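Local atomic coordinates of thiol-disulfide oxidoreductase (Bacteroides thetaiotaomicron, PDB entry 3FW2), a protein that probably acts as a TlpA-like thiol-disulfide oxidoreductase, the chain here being its C-terminal, thioredoxin-like domain. Residues Ser53-Glu56 and Leu57-Ile60; Val79-Gln82 and Gln83-Ala87; Leu139-Lys142 and Ile143-Ile146. All blocks are in the same frame, centred on the assembly; numbering follows the deposited sequence. Where two conformers were deposited one is given.

Interaction 1 of 3, residues Ser53-Glu56 and Leu57-Ile60. With ACT (acetate ion), chain F.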
ATOM      1  N   SER A  53      15.182  -0.740   4.086  1.00  9.63           N
ATOM      2  CA  SER A  53      15.272   0.573   3.494  0.60  9.02           C
ATOM      3  C   SER A  53      15.672   1.633   4.519  1.00  8.94           C
ATOM      4  O   SER A  53      16.525   2.451   4.272  1.00  8.71           O
ATOM      5  CB  SER A  53      13.926   0.969   2.886  0.60 10.64           C
ATOM      6  OG  SER A  53      13.672   0.172   1.756  0.60  8.57           O
ATOM      7  N   ASN A  54      15.046   1.582   5.678  1.00  8.75           N
ATOM      8  CA  ASN A  54      15.333   2.525   6.733  1.00  9.69           C
ATOM      9  C   ASN A  54      16.784   2.421   7.153  1.00 10.80           C
ATOM     10  O   ASN A  54      17.431   3.443   7.373  1.00 10.60           O
ATOM     11  CB  ASN A  54      14.424   2.249   7.931  1.00  9.37           C
ATOM     12  CG  ASN A  54      13.006   2.736   7.718  1.00  9.02           C
ATOM     13  OD1 ASN A  54      12.698   3.459   6.732  1.00 11.26           O
ATOM     14  ND2 ASN A  54      12.132   2.381   8.643  1.00  9.53           N
ATOM     15  N   SER A  55      17.295   1.198   7.280  1.00 10.33           N
ATOM     16  CA  SER A  55      18.716   1.047   7.653  1.00 10.87           C
ATOM     17  C   SER A  55      19.599   1.749   6.637  1.00 10.18           C
ATOM     18  O   SER A  55      20.565   2.448   6.966  1.00 11.03           O
ATOM     19  CB  SER A  55      19.115  -0.455   7.745  1.00 11.48           C
ATOM     20  OG  SER A  55      18.355  -1.117   8.771  1.00 15.42           O
ATOM     21  N   GLU A  56      19.298   1.553   5.358  1.00 10.69           N
ATOM     22  CA  GLU A  56      20.088   2.162   4.292  1.00 10.66           C
ATOM     23  C   GLU A  56      19.987   3.686   4.251  1.00 10.89           C
ATOM     24  O   GLU A  56      20.991   4.386   4.060  1.00 11.24           O
ATOM     25  CB  GLU A  56      19.676   1.570   2.930  1.00 10.58           C
ATOM     26  CG  GLU A  56      20.045   0.093   2.827  1.00 12.37           C
ATOM     27  CD  GLU A  56      19.740  -0.504   1.463  1.00 15.72           C
ATOM     28  OE1 GLU A  56      19.838   0.243   0.486  1.00 16.13           O
ATOM     29  OE2 GLU A  56      19.392  -1.689   1.335  1.00 16.26           O
ATOM     30  N   LEU A  57      18.782   4.186   4.438  1.00  9.25           N
ATOM     31  CA  LEU A  57      18.499   5.618   4.402  1.00  9.76           C
ATOM     32  C   LEU A  57      19.103   6.295   5.614  1.00  9.81           C
ATOM     33  O   LEU A  57      19.656   7.394   5.498  1.00 10.06           O
ATOM     34  CB  LEU A  57      16.973   5.837   4.338  1.00  9.42           C
ATOM     35  CG  LEU A  57      16.274   5.461   3.050  1.00 12.60           C
ATOM     36  CD1 LEU A  57      14.775   5.438   3.197  1.00 10.82           C
ATOM     37  CD2 LEU A  57      16.736   6.378   1.882  1.00 11.54           C
ATOM     38  N   ARG A  58      19.082   5.650   6.793  1.00  9.96           N
ATOM     39  CA  ARG A  58      19.740   6.256   7.972  0.60 11.16           C
ATOM     40  C   ARG A  58      21.230   6.435   7.723  1.00 12.10           C
ATOM     41  O   ARG A  58      21.813   7.405   8.197  1.00 11.66           O
ATOM     42  CB  ARG A  58      19.560   5.408   9.236  0.60 11.67           C
ATOM     43  CG  ARG A  58      18.185   5.457   9.844  0.60 11.73           C
ATOM     44  CD  ARG A  58      18.119   4.749  11.206  0.60 12.64           C
ATOM     45  NE  ARG A  58      16.753   4.282  11.438  0.60 10.74           N
ATOM     46  CZ  ARG A  58      16.271   3.065  11.191  0.60 11.33           C
ATOM     47  NH1 ARG A  58      17.062   2.062  10.775  0.60 13.68           N
ATOM     48  NH2 ARG A  58      14.971   2.834  11.414  0.60 11.96           N
ATOM     49  N   GLU A  59      21.850   5.478   6.988  1.00 11.91           N
ATOM     50  CA  GLU A  59      23.279   5.598   6.673  0.60 13.33           C
ATOM     51  C   GLU A  59      23.573   6.722   5.712  1.00 12.29           C
ATOM     52  O   GLU A  59      24.557   7.443   5.876  1.00 13.40           O
ATOM     53  CB  GLU A  59      23.857   4.311   6.117  0.60 13.57           C
ATOM     54  CG  GLU A  59      24.056   3.297   7.170  0.60 17.00           C
ATOM     55  CD  GLU A  59      25.386   3.487   7.903  0.60 21.77           C
ATOM     56  OE1 GLU A  59      25.454   4.246   8.905  0.60 27.05           O
ATOM     57  OE2 GLU A  59      26.374   2.848   7.469  0.60 25.70           O
ATOM     58  N   ILE A  60      22.724   6.889   4.690  1.00 12.34           N
ATOM     59  CA  ILE A  60      22.859   8.004   3.772  1.00 12.47           C
ATOM     60  C   ILE A  60      22.711   9.349   4.490  1.00 13.86           C
ATOM     61  O   ILE A  60      23.487  10.251   4.279  1.00 13.30           O
ATOM     62  CB  ILE A  60      21.878   7.826   2.574  1.00 13.59           C
ATOM     63  CG1 ILE A  60      22.352   6.595   1.761  1.00 15.99           C
ATOM     64  CG2 ILE A  60      21.782   9.096   1.737  1.00 13.75           C
ATOM     65  CD1 ILE A  60      21.302   5.815   1.004  1.00 20.51           C
TER
HETATM   66  C   ACT F 503      15.981   1.886  -0.171  1.00 37.45           C
HETATM   67  O   ACT F 503      15.524   0.735  -0.232  1.00 36.87           O
HETATM   68  OXT ACT F 503      17.230   1.984  -0.137  1.00 36.93           O
HETATM   69  CH3 ACT F 503      15.078   3.080  -0.118  1.00 35.92           C
HETATM   70  O   HOH W   1      13.347   0.746  10.889  1.00 13.79           O
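In the conformer given, one of two, Arg58 reaches back over Asn54 because its CG stands anti to the carbonyl carbon (chi1 -74°) and the chain then runs extended as far as NE, carrying the guanidinium one helical turn toward the N-terminus. Asn54 CB lies over one face of that group, 3.6 Å from Arg58 NH2, while the amide of Asn54 is turned 71° from the guanidinium plane, so the two flat groups do not stack. A water bridges them: it accepts from Arg58 NH2 at 2.7 Å, at the edge and in the plane of the guanidinium, and from Asn54 ND2 at 3.0 Å. Both groups have further partners: Arg58 NE donates to Asp91 O and Asn54 OD1 accepts from Gln50 NE2. On another side of the helix, an acetate, probably from the crystallisation liquor, accepts at its O atom from Ser53 OG (2.8 Å) in the Ser53 conformer given. Its methyl group lies 4.1 Å from Leu57 CG. Glu56 OE1, 3.2 Å from acetate OXT, is held by Gly136 N, and OE2 by Gln52 NE2; the approach of two carboxylates would probably raise the proton affinity of one of them. Beneath these side chains, i to i+4 backbone bonds run from Leu57 N to Ser53 O (2.9 Å) and from Arg58 N to Asn54 O (2.8 Å). Leu57 and Ile60 pack against Met72 of strand 70-76, and Leu57 also meets Leu37. This amphipathic helix 48-64 is the crossover of a beta-alpha-beta unit of the thioredoxin fold.

Interaction 2 of 3, residues Val79-Gln82 and Gln83-Ala87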
ATOM      1  N   VAL A  79      -2.443   7.062   7.211  1.00  9.40           N
ATOM      2  CA  VAL A  79      -3.742   7.748   7.350  1.00  9.66           C
ATOM      3  C   VAL A  79      -3.941   8.324   8.725  1.00 10.87           C
ATOM      4  O   VAL A  79      -4.814   9.196   8.918  1.00 10.95           O
ATOM      5  CB  VAL A  79      -4.889   6.812   7.049  1.00 11.39           C
ATOM      6  CG1 VAL A  79      -4.882   6.485   5.500  1.00 12.65           C
ATOM      7  CG2 VAL A  79      -4.851   5.605   7.970  1.00 11.50           C
ATOM      8  N   ASP A  80      -3.129   7.893   9.683  1.00 11.67           N
ATOM      9  CA  ASP A  80      -3.259   8.275  11.097  1.00 12.74           C
ATOM     10  C   ASP A  80      -2.039   9.120  11.510  1.00 11.97           C
ATOM     11  O   ASP A  80      -0.876   8.664  11.475  1.00 11.53           O
ATOM     12  CB  ASP A  80      -3.370   7.045  11.972  1.00 12.46           C
ATOM     13  CG  ASP A  80      -3.631   7.380  13.466  1.00 18.22           C
ATOM     14  OD1 ASP A  80      -4.780   7.206  13.920  1.00 20.79           O
ATOM     15  OD2 ASP A  80      -2.706   7.761  14.190  1.00 14.64           O
ATOM     16  N   LYS A  81      -2.303  10.380  11.884  1.00 10.40           N
ATOM     17  CA  LYS A  81      -1.214  11.280  12.151  1.00 11.33           C
ATOM     18  C   LYS A  81      -0.343  10.856  13.355  1.00 11.51           C
ATOM     19  O   LYS A  81       0.901  10.963  13.294  1.00 10.90           O
ATOM     20  CB  LYS A  81      -1.803  12.656  12.361  1.00 12.40           C
ATOM     21  CG  LYS A  81      -0.851  13.722  12.710  1.00 17.12           C
ATOM     22  CD  LYS A  81      -1.680  14.997  12.934  1.00 22.83           C
ATOM     23  CE  LYS A  81      -0.868  16.190  12.635  1.00 28.07           C
ATOM     24  NZ  LYS A  81      -1.736  17.436  12.683  1.00 33.69           N
ATOM     25  N   GLN A  82      -0.975  10.355  14.411  1.00 13.17           N
ATOM     26  CA  GLN A  82      -0.230   9.951  15.591  1.00 13.50           C
ATOM     27  C   GLN A  82       0.608   8.724  15.337  1.00 12.58           C
ATOM     28  O   GLN A  82       1.761   8.685  15.765  1.00 14.28           O
ATOM     29  CB  GLN A  82      -1.105   9.703  16.835  1.00 15.13           C
ATOM     30  CG  GLN A  82      -0.238   9.670  18.109  1.00 17.60           C
ATOM     31  CD  GLN A  82       0.504  11.001  18.333  1.00 20.64           C
ATOM     32  OE1 GLN A  82      -0.125  12.041  18.364  1.00 26.21           O
ATOM     33  NE2 GLN A  82       1.844  10.972  18.406  1.00 20.24           N
ATOM     34  N   GLN A  83       0.092   7.772  14.560  1.00 12.62           N
ATOM     35  CA  GLN A  83       0.881   6.602  14.192  1.00 11.76           C
ATOM     36  C   GLN A  83       2.093   7.003  13.357  1.00 11.03           C
ATOM     37  O   GLN A  83       3.208   6.431  13.534  1.00 10.44           O
ATOM     38  CB  GLN A  83       0.041   5.550  13.505  1.00 12.83           C
ATOM     39  CG  GLN A  83      -0.907   4.926  14.467  1.00 15.84           C
ATOM     40  CD  GLN A  83      -1.992   4.174  13.792  1.00 19.18           C
ATOM     41  OE1 GLN A  83      -1.788   3.575  12.741  1.00 20.74           O
ATOM     42  NE2 GLN A  83      -3.188   4.190  14.395  1.00 20.35           N
ATOM     43  N   TRP A  84       1.896   7.976  12.462  1.00  9.84           N
ATOM     44  CA  TRP A  84       2.959   8.509  11.619  1.00 10.21           C
ATOM     45  C   TRP A  84       4.040   9.165  12.472  1.00 10.96           C
ATOM     46  O   TRP A  84       5.233   8.840  12.374  1.00 10.66           O
ATOM     47  CB  TRP A  84       2.370   9.513  10.614  1.00  9.95           C
ATOM     48  CG  TRP A  84       3.341  10.238   9.781  1.00 10.17           C
ATOM     49  CD1 TRP A  84       4.283   9.726   8.958  1.00  9.46           C
ATOM     50  CD2 TRP A  84       3.453  11.645   9.709  1.00  8.16           C
ATOM     51  NE1 TRP A  84       4.974  10.742   8.340  1.00 10.63           N
ATOM     52  CE2 TRP A  84       4.486  11.939   8.795  1.00 11.91           C
ATOM     53  CE3 TRP A  84       2.776  12.693  10.338  1.00 11.41           C
ATOM     54  CZ2 TRP A  84       4.846  13.218   8.463  1.00  9.67           C
ATOM     55  CZ3 TRP A  84       3.142  14.000   9.996  1.00 10.35           C
ATOM     56  CH2 TRP A  84       4.155  14.251   9.060  1.00 12.97           C
ATOM     57  N   LYS A  85       3.646  10.072  13.355  1.00 11.16           N
ATOM     58  CA  LYS A  85       4.619  10.718  14.217  1.00 12.20           C
ATOM     59  C   LYS A  85       5.319   9.741  15.155  1.00 11.62           C
ATOM     60  O   LYS A  85       6.519   9.898  15.454  1.00 11.97           O
ATOM     61  CB  LYS A  85       3.942  11.814  15.076  1.00 12.07           C
ATOM     62  CG  LYS A  85       3.491  13.012  14.242  1.00 15.87           C
ATOM     63  CD  LYS A  85       2.816  14.089  15.130  1.00 22.87           C
ATOM     64  CE  LYS A  85       2.564  15.361  14.315  1.00 27.90           C
ATOM     65  NZ  LYS A  85       2.155  16.522  15.188  1.00 32.80           N
ATOM     66  N   ASP A  86       4.583   8.771  15.662  1.00 11.28           N
ATOM     67  CA  ASP A  86       5.197   7.797  16.581  1.00 12.54           C
ATOM     68  C   ASP A  86       6.320   7.033  15.859  1.00 12.21           C
ATOM     69  O   ASP A  86       7.368   6.762  16.467  1.00 11.23           O
ATOM     70  CB  ASP A  86       4.173   6.799  17.088  1.00 13.28           C
ATOM     71  CG  ASP A  86       3.201   7.405  18.105  1.00 13.99           C
ATOM     72  OD1 ASP A  86       3.406   8.530  18.644  1.00 15.62           O
ATOM     73  OD2 ASP A  86       2.214   6.709  18.397  1.00 17.57           O
ATOM     74  N   ALA A  87       6.055   6.625  14.611  1.00 12.21           N
ATOM     75  CA  ALA A  87       7.059   5.906  13.795  1.00 10.88           C
ATOM     76  C   ALA A  87       8.277   6.768  13.515  1.00 10.84           C
ATOM     77  O   ALA A  87       9.447   6.288  13.580  1.00 10.53           O
ATOM     78  CB  ALA A  87       6.398   5.375  12.481  1.00 11.13           C
TER
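Asp80 caps the helix that starts at Lys81: its OD2 accepts from Gln83 N at 2.8 Å, through the anti lone pair and with an N-H...O angle of 160°. The carboxylate swings forward over the first turn because chi1 is -175°, which sets CG trans to N; there it can meet an amide that has no earlier carbonyl in the helix to bind. The same carboxylate stacks on the side-chain amide of Gln83, the planes only 17° apart and Asp80 CG 3.4 Å from Gln83 NE2. A second polar link joins Gln82 to Asp86, one turn apart. Gln82 bends at chi2, which brings its NE2 within 2.9 Å of Asp86 OD1; the acceptor lies almost in the Gln82 amide plane, whereas the donor comes from above the Asp86 carboxylate plane. Backbone bonds of the i to i+4 kind follow, Trp84 N to Asp80 O at 3.0 Å and Lys85 N to Lys81 O at 2.9 Å. Contacts of aliphatic atoms are fewer: Lys81 and Lys85 lie side by side, Lys81 CE to Lys85 CE 3.9 Å. Their like charges stay close, with Lys81 NZ 4.7 Å from Lys85 NZ. The carbonyl O of Lys81 lies at the edge of the Trp84 ring, 3.9 Å from Trp84 CE3. Helix 81-90 links strands 70-76 and 96-98 in a beta-alpha-beta unit; the Trp84 ring meets that of Trp41, at the end of strand 35-41, and Val79 packs on Tyr115 of the second subunit.

Interaction 3 of 3, residues Leu139-Lys142 and Ile143-Ile146; sequences LKKK and IENI
Leu139 and Ile143 run side by side in the same direction, Leu139 CD1 touching Ile143 CG1 at 4.0 Å. On the outer side of the helix, Lys141 folds toward two partners in the conformer given: bends at chi2 (55°) and chi3 bring its CD to 3.6 Å from Asn145 OD1 and 4.0 Å from Glu144 OE1. Lys141 NZ stays 4.4 Å from Glu144 OE1, too far for a salt bridge, and this pose is provisional, being one of two. Glu144 itself lies extended along the preceding turn, its CG 3.2 Å from Lys140 O, and its side chain touches Tyr64. Main-chain bonds set this spacing, Glu144 N reaching Lys140 O at 2.9 Å and Asn145 N reaching Lys141 O at 2.8 Å. Further out, Glu144 OE2 has a long, weak ion pair with Lys63 of helix 48-64. Shortening Glu144 to an alanine is likely to leave Lys141 and Lys63 without this negative charge and Tyr64 less covered. The apolar face, Leu139, Ile143 and Ile146, rests on Ile60, Tyr64 and Leu122. The chemistry is thus divided: dispersion seats the helix on its neighbours, while the outer side has a salt bridge, Lys140 to Glu137, and longer-range attractions round Glu144.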
ATOM      1  N   LEU A 139      22.525   2.409  -4.901  1.00 13.07           N
ATOM      2  CA  LEU A 139      22.075   3.708  -4.311  1.00 13.68           C
ATOM      3  C   LEU A 139      23.264   4.483  -3.779  1.00 13.64           C
ATOM      4  O   LEU A 139      23.409   5.705  -4.039  1.00 13.79           O
ATOM      5  CB  LEU A 139      21.056   3.448  -3.220  1.00 14.18           C
ATOM      6  CG  LEU A 139      20.611   4.665  -2.376  1.00 15.87           C
ATOM      7  CD1 LEU A 139      19.999   5.695  -3.295  1.00 17.73           C
ATOM      8  CD2 LEU A 139      19.656   4.149  -1.285  1.00 18.18           C
ATOM      9  N   LYS A 140      24.097   3.807  -3.004  1.00 12.48           N
ATOM     10  CA  LYS A 140      25.294   4.445  -2.493  1.00 14.30           C
ATOM     11  C   LYS A 140      26.128   5.135  -3.571  1.00 14.57           C
ATOM     12  O   LYS A 140      26.498   6.333  -3.451  1.00 14.87           O
ATOM     13  CB  LYS A 140      26.120   3.483  -1.663  1.00 14.57           C
ATOM     14  CG  LYS A 140      25.476   2.958  -0.361  1.00 18.18           C
ATOM     15  CD  LYS A 140      26.564   2.225   0.427  1.00 24.03           C
ATOM     16  CE  LYS A 140      26.194   0.868   0.970  1.00 28.01           C
ATOM     17  NZ  LYS A 140      27.470   0.202   1.424  1.00 24.96           N
ATOM     18  N   LYS A 141      26.334   4.428  -4.662  1.00 13.48           N
ATOM     19  CA  LYS A 141      27.142   4.921  -5.750  0.60 13.95           C
ATOM     20  C   LYS A 141      26.494   6.097  -6.472  1.00 13.22           C
ATOM     21  O   LYS A 141      27.165   7.065  -6.819  1.00 14.15           O
ATOM     22  CB  LYS A 141      27.393   3.792  -6.759  0.60 14.08           C
ATOM     23  CG  LYS A 141      28.231   4.228  -7.950  0.60 15.68           C
ATOM     24  CD  LYS A 141      29.575   4.843  -7.531  0.60 20.05           C
ATOM     25  CE  LYS A 141      30.720   3.844  -7.500  0.60 22.32           C
ATOM     26  NZ  LYS A 141      31.990   4.557  -7.771  0.60 21.39           N
ATOM     27  N   LYS A 142      25.187   6.043  -6.664  1.00 13.15           N
ATOM     28  CA  LYS A 142      24.515   7.132  -7.362  0.60 14.10           C
ATOM     29  C   LYS A 142      24.599   8.431  -6.553  1.00 13.61           C
ATOM     30  O   LYS A 142      24.889   9.507  -7.138  1.00 15.50           O
ATOM     31  CB  LYS A 142      23.080   6.811  -7.644  0.60 13.92           C
ATOM     32  CG  LYS A 142      22.429   7.836  -8.577  0.60 17.00           C
ATOM     33  CD  LYS A 142      22.931   7.702 -10.035  0.60 20.64           C
ATOM     34  CE  LYS A 142      21.953   8.382 -11.002  0.60 20.98           C
ATOM     35  NZ  LYS A 142      22.461   8.451 -12.408  0.60 24.86           N
ATOM     36  N   ILE A 143      24.413   8.335  -5.234  1.00 14.11           N
ATOM     37  CA  ILE A 143      24.527   9.507  -4.355  1.00 14.56           C
ATOM     38  C   ILE A 143      25.964  10.002  -4.328  1.00 15.53           C
ATOM     39  O   ILE A 143      26.233  11.213  -4.512  1.00 15.48           O
ATOM     40  CB  ILE A 143      24.033   9.272  -2.922  1.00 14.98           C
ATOM     41  CG1 ILE A 143      22.575   8.778  -2.902  1.00 16.90           C
ATOM     42  CG2 ILE A 143      24.230  10.547  -2.046  1.00 15.64           C
ATOM     43  CD1 ILE A 143      21.581   9.578  -3.688  1.00 17.10           C
ATOM     44  N   GLU A 144      26.906   9.096  -4.160  1.00 16.45           N
ATOM     45  CA  GLU A 144      28.312   9.497  -4.285  1.00 17.20           C
ATOM     46  C   GLU A 144      28.591  10.246  -5.584  1.00 17.67           C
ATOM     47  O   GLU A 144      29.304  11.278  -5.559  1.00 18.63           O
ATOM     48  CB  GLU A 144      29.255   8.307  -4.187  1.00 18.81           C
ATOM     49  CG  GLU A 144      29.317   7.721  -2.839  1.00 22.56           C
ATOM     50  CD  GLU A 144      30.085   6.389  -2.786  1.00 30.86           C
ATOM     51  OE1 GLU A 144      30.627   5.948  -3.843  1.00 32.57           O
ATOM     52  OE2 GLU A 144      30.109   5.763  -1.686  1.00 36.44           O
ATOM     53  N   ASN A 145      28.084   9.752  -6.714  1.00 18.12           N
ATOM     54  CA  ASN A 145      28.278  10.433  -8.008  1.00 19.17           C
ATOM     55  C   ASN A 145      27.697  11.844  -8.087  1.00 19.06           C
ATOM     56  O   ASN A 145      28.339  12.781  -8.611  1.00 17.33           O
ATOM     57  CB  ASN A 145      27.743   9.625  -9.177  1.00 20.64           C
ATOM     58  CG  ASN A 145      28.560   8.362  -9.445  1.00 24.53           C
ATOM     59  OD1 ASN A 145      29.678   8.189  -8.936  1.00 30.66           O
ATOM     60  ND2 ASN A 145      28.004   7.474 -10.275  1.00 29.67           N
ATOM     61  N   ILE A 146      26.499  12.007  -7.545  1.00 18.01           N
ATOM     62  CA  ILE A 146      25.850  13.310  -7.469  1.00 18.25           C
ATOM     63  C   ILE A 146      26.686  14.279  -6.675  1.00 17.89           C
ATOM     64  O   ILE A 146      26.888  15.406  -7.113  1.00 17.49           O
ATOM     65  CB  ILE A 146      24.455  13.186  -6.853  1.00 18.41           C
ATOM     66  CG1 ILE A 146      23.511  12.549  -7.869  1.00 18.57           C
ATOM     67  CG2 ILE A 146      23.892  14.571  -6.449  1.00 17.04           C
ATOM     68  CD1 ILE A 146      22.201  12.068  -7.230  1.00 22.55           C
TER

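In the fold
Interactions 1 and 3 meet directly, their centres 13 Å apart: Ile60 of helix 48-64 packs on Leu139 of helix 136-149, a very close approach of methyl groups whose exact length carries little weight. Glu56 also ties the two helices together. The acetate sits between Ser53, Glu56 and Leu139, its OXT 3.5 Å from Leu139 CD2; such ions often mark pockets, but this does not establish a substrate site. Helix 48-64 follows strand 35-41 as in thioredoxins, where the redox motif lies at the start of the corresponding helix, so interaction 1 probably lies just beyond the equivalent region. Interaction 2 stands apart, its centre 20 Å from that of interaction 1 and 31 Å from that of interaction 3.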